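Local coordinates for protein histidine kinase (Caulobacter vibrioides, PDB 6TNE) that probably accepts a phosphoryl group on the CheY-like receiver domain of a hybrid histidine kinase in a phosphorelay, at residues E34-I39 with P62-K67. Numbering follows the deposited sequence.
Sequences EEALII and PTLLKK
Leu37 and Leu64 reach across from neighbouring helices, Leu64 laid on Ala36 and the backbone N of Leu37, Leu37 on the backbone and CB of Lys67, and no hydrogen bond joins the two segments. The contact is a compact example of how parallel helices pack on one face of a doubly wound α/β domain: the axes of 34-39 and 62-67 run in nearly the same direction, inclined by 26°, and come within 10.0 Å.

Leu64 supplies the inner half. Its isobutyl group swings over to the opposing helix because CG lies trans to the backbone N (chi1 166°), and both of its methyls face the same small target. CD2 meets the CB of Ala36 at 3.7 Å, while CD1 sits 4.0 Å from the same Ala36 CB and equally far from the backbone N of Leu37. The short alanine side chain lets the leucine fork settle directly on the helix surface.

Leu37 returns the contact one helical turn further along 62-67. With chi1 at -171°, its CG stands opposite the backbone N, beside the residue's own carbonyl carbon, and CD1 comes up to the backbone carbonyl and CB of Lys67, 3.6 Å from the O and 4.0 Å from CB. The side chains of Leu37 and Lys67 cross at roughly a right angle; CB is the part of the lysine side chain that Leu37 meets, and the chain beyond it leads away from helix 34-39 to its charged end.

Ala68 and Tyr71 of helix 61-72 prolong the surface met by Leu37. Beneath the pair, Ala36 and Leu64 both touch Val6 on strand 2-6 of the parallel sheet, and Ala36 also touches Ala30 on strand 26-30; Leu65 faces strand 77-81, seating helix 61-72 beside helix 33-42 over the CheY-like core.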
# COMPACT_ATOMS: atom_id res chain seq x y z
N GLU A 34 -8.63 -9.28 -0.32
CA GLU A 34 -10.07 -9.21 -0.25
C GLU A 34 -10.52 -8.06 0.70
O GLU A 34 -11.43 -7.28 0.37
CB GLU A 34 -10.53 -10.64 0.05
CG GLU A 34 -10.09 -11.71 -1.17
CD GLU A 34 -8.62 -12.42 -1.19
OE1 GLU A 34 -8.36 -13.33 -2.04
OE2 GLU A 34 -7.68 -12.16 -0.42
N GLU A 35 -9.86 -7.91 1.86
CA GLU A 35 -10.12 -6.76 2.74
C GLU A 35 -9.76 -5.45 2.06
O GLU A 35 -10.50 -4.47 2.11
CB GLU A 35 -9.26 -6.93 3.98
CG GLU A 35 -9.40 -5.81 4.94
CD GLU A 35 -8.58 -5.95 6.24
OE1 GLU A 35 -8.80 -5.13 7.13
OE2 GLU A 35 -7.72 -6.85 6.38
N ALA A 36 -8.59 -5.42 1.39
CA ALA A 36 -8.15 -4.21 0.71
C ALA A 36 -9.14 -3.76 -0.34
O ALA A 36 -9.35 -2.56 -0.54
CB ALA A 36 -6.77 -4.42 0.13
N LEU A 37 -9.72 -4.71 -1.08
CA LEU A 37 -10.66 -4.35 -2.14
C LEU A 37 -11.89 -3.66 -1.56
O LEU A 37 -12.40 -2.72 -2.14
CB LEU A 37 -11.01 -5.60 -2.94
CG LEU A 37 -11.80 -5.38 -4.20
CD1 LEU A 37 -11.12 -4.42 -5.17
CD2 LEU A 37 -12.01 -6.76 -4.84
N ILE A 38 -12.38 -4.13 -0.41
CA ILE A 38 -13.53 -3.48 0.22
C ILE A 38 -13.15 -2.10 0.72
O ILE A 38 -13.89 -1.14 0.53
CB ILE A 38 -14.05 -4.39 1.34
CG1 ILE A 38 -14.70 -5.61 0.70
CG2 ILE A 38 -15.01 -3.64 2.29
CD1 ILE A 38 -15.06 -6.69 1.66
N ILE A 39 -11.95 -1.97 1.32
CA ILE A 39 -11.52 -0.65 1.77
C ILE A 39 -11.40 0.31 0.60
O ILE A 39 -11.83 1.47 0.67
CB ILE A 39 -10.18 -0.75 2.55
CG1 ILE A 39 -10.38 -1.52 3.85
CG2 ILE A 39 -9.63 0.63 2.87
CD1 ILE A 39 -9.08 -2.01 4.44
N PRO A 62 -0.44 -7.72 -7.29
CA PRO A 62 -0.77 -7.27 -8.65
C PRO A 62 -2.21 -7.58 -9.07
O PRO A 62 -2.85 -6.77 -9.75
CB PRO A 62 0.28 -7.97 -9.50
CG PRO A 62 1.44 -8.04 -8.55
CD PRO A 62 0.86 -8.42 -7.25
N THR A 63 -2.75 -8.72 -8.63
CA THR A 63 -4.16 -9.02 -8.87
C THR A 63 -5.07 -8.06 -8.12
O THR A 63 -6.09 -7.61 -8.68
CB THR A 63 -4.43 -10.49 -8.52
OG1 THR A 63 -3.63 -11.34 -9.35
CG2 THR A 63 -5.91 -10.84 -8.67
N LEU A 64 -4.74 -7.76 -6.87
CA LEU A 64 -5.46 -6.72 -6.15
C LEU A 64 -5.46 -5.43 -6.94
O LEU A 64 -6.51 -4.79 -7.08
CB LEU A 64 -4.84 -6.52 -4.76
CG LEU A 64 -5.29 -5.24 -4.04
CD1 LEU A 64 -6.81 -5.27 -3.74
CD2 LEU A 64 -4.48 -5.09 -2.76
N LEU A 65 -4.31 -5.02 -7.49
CA LEU A 65 -4.28 -3.79 -8.27
C LEU A 65 -5.23 -3.87 -9.45
O LEU A 65 -5.95 -2.92 -9.76
CB LEU A 65 -2.85 -3.51 -8.73
CG LEU A 65 -2.71 -2.26 -9.59
CD1 LEU A 65 -3.27 -1.05 -8.79
CD2 LEU A 65 -1.28 -2.04 -10.03
N LYS A 66 -5.24 -5.00 -10.15
CA LYS A 66 -6.15 -5.12 -11.28
C LYS A 66 -7.60 -4.94 -10.86
O LYS A 66 -8.38 -4.30 -11.56
CB LYS A 66 -5.93 -6.47 -11.92
CG LYS A 66 -4.77 -6.44 -12.90
CD LYS A 66 -5.14 -5.58 -14.12
CE LYS A 66 -4.11 -5.64 -15.25
NZ LYS A 66 -4.06 -4.37 -16.04
N LYS A 67 -7.96 -5.49 -9.71
CA LYS A 67 -9.33 -5.38 -9.24
C LYS A 67 -9.66 -4.02 -8.65
O LYS A 67 -10.82 -3.58 -8.70
CB LYS A 67 -9.61 -6.47 -8.22
CG LYS A 67 -9.55 -7.85 -8.80
CD LYS A 67 -9.80 -8.88 -7.73
CE LYS A 67 -9.72 -10.30 -8.25
NZ LYS A 67 -10.79 -10.56 -9.25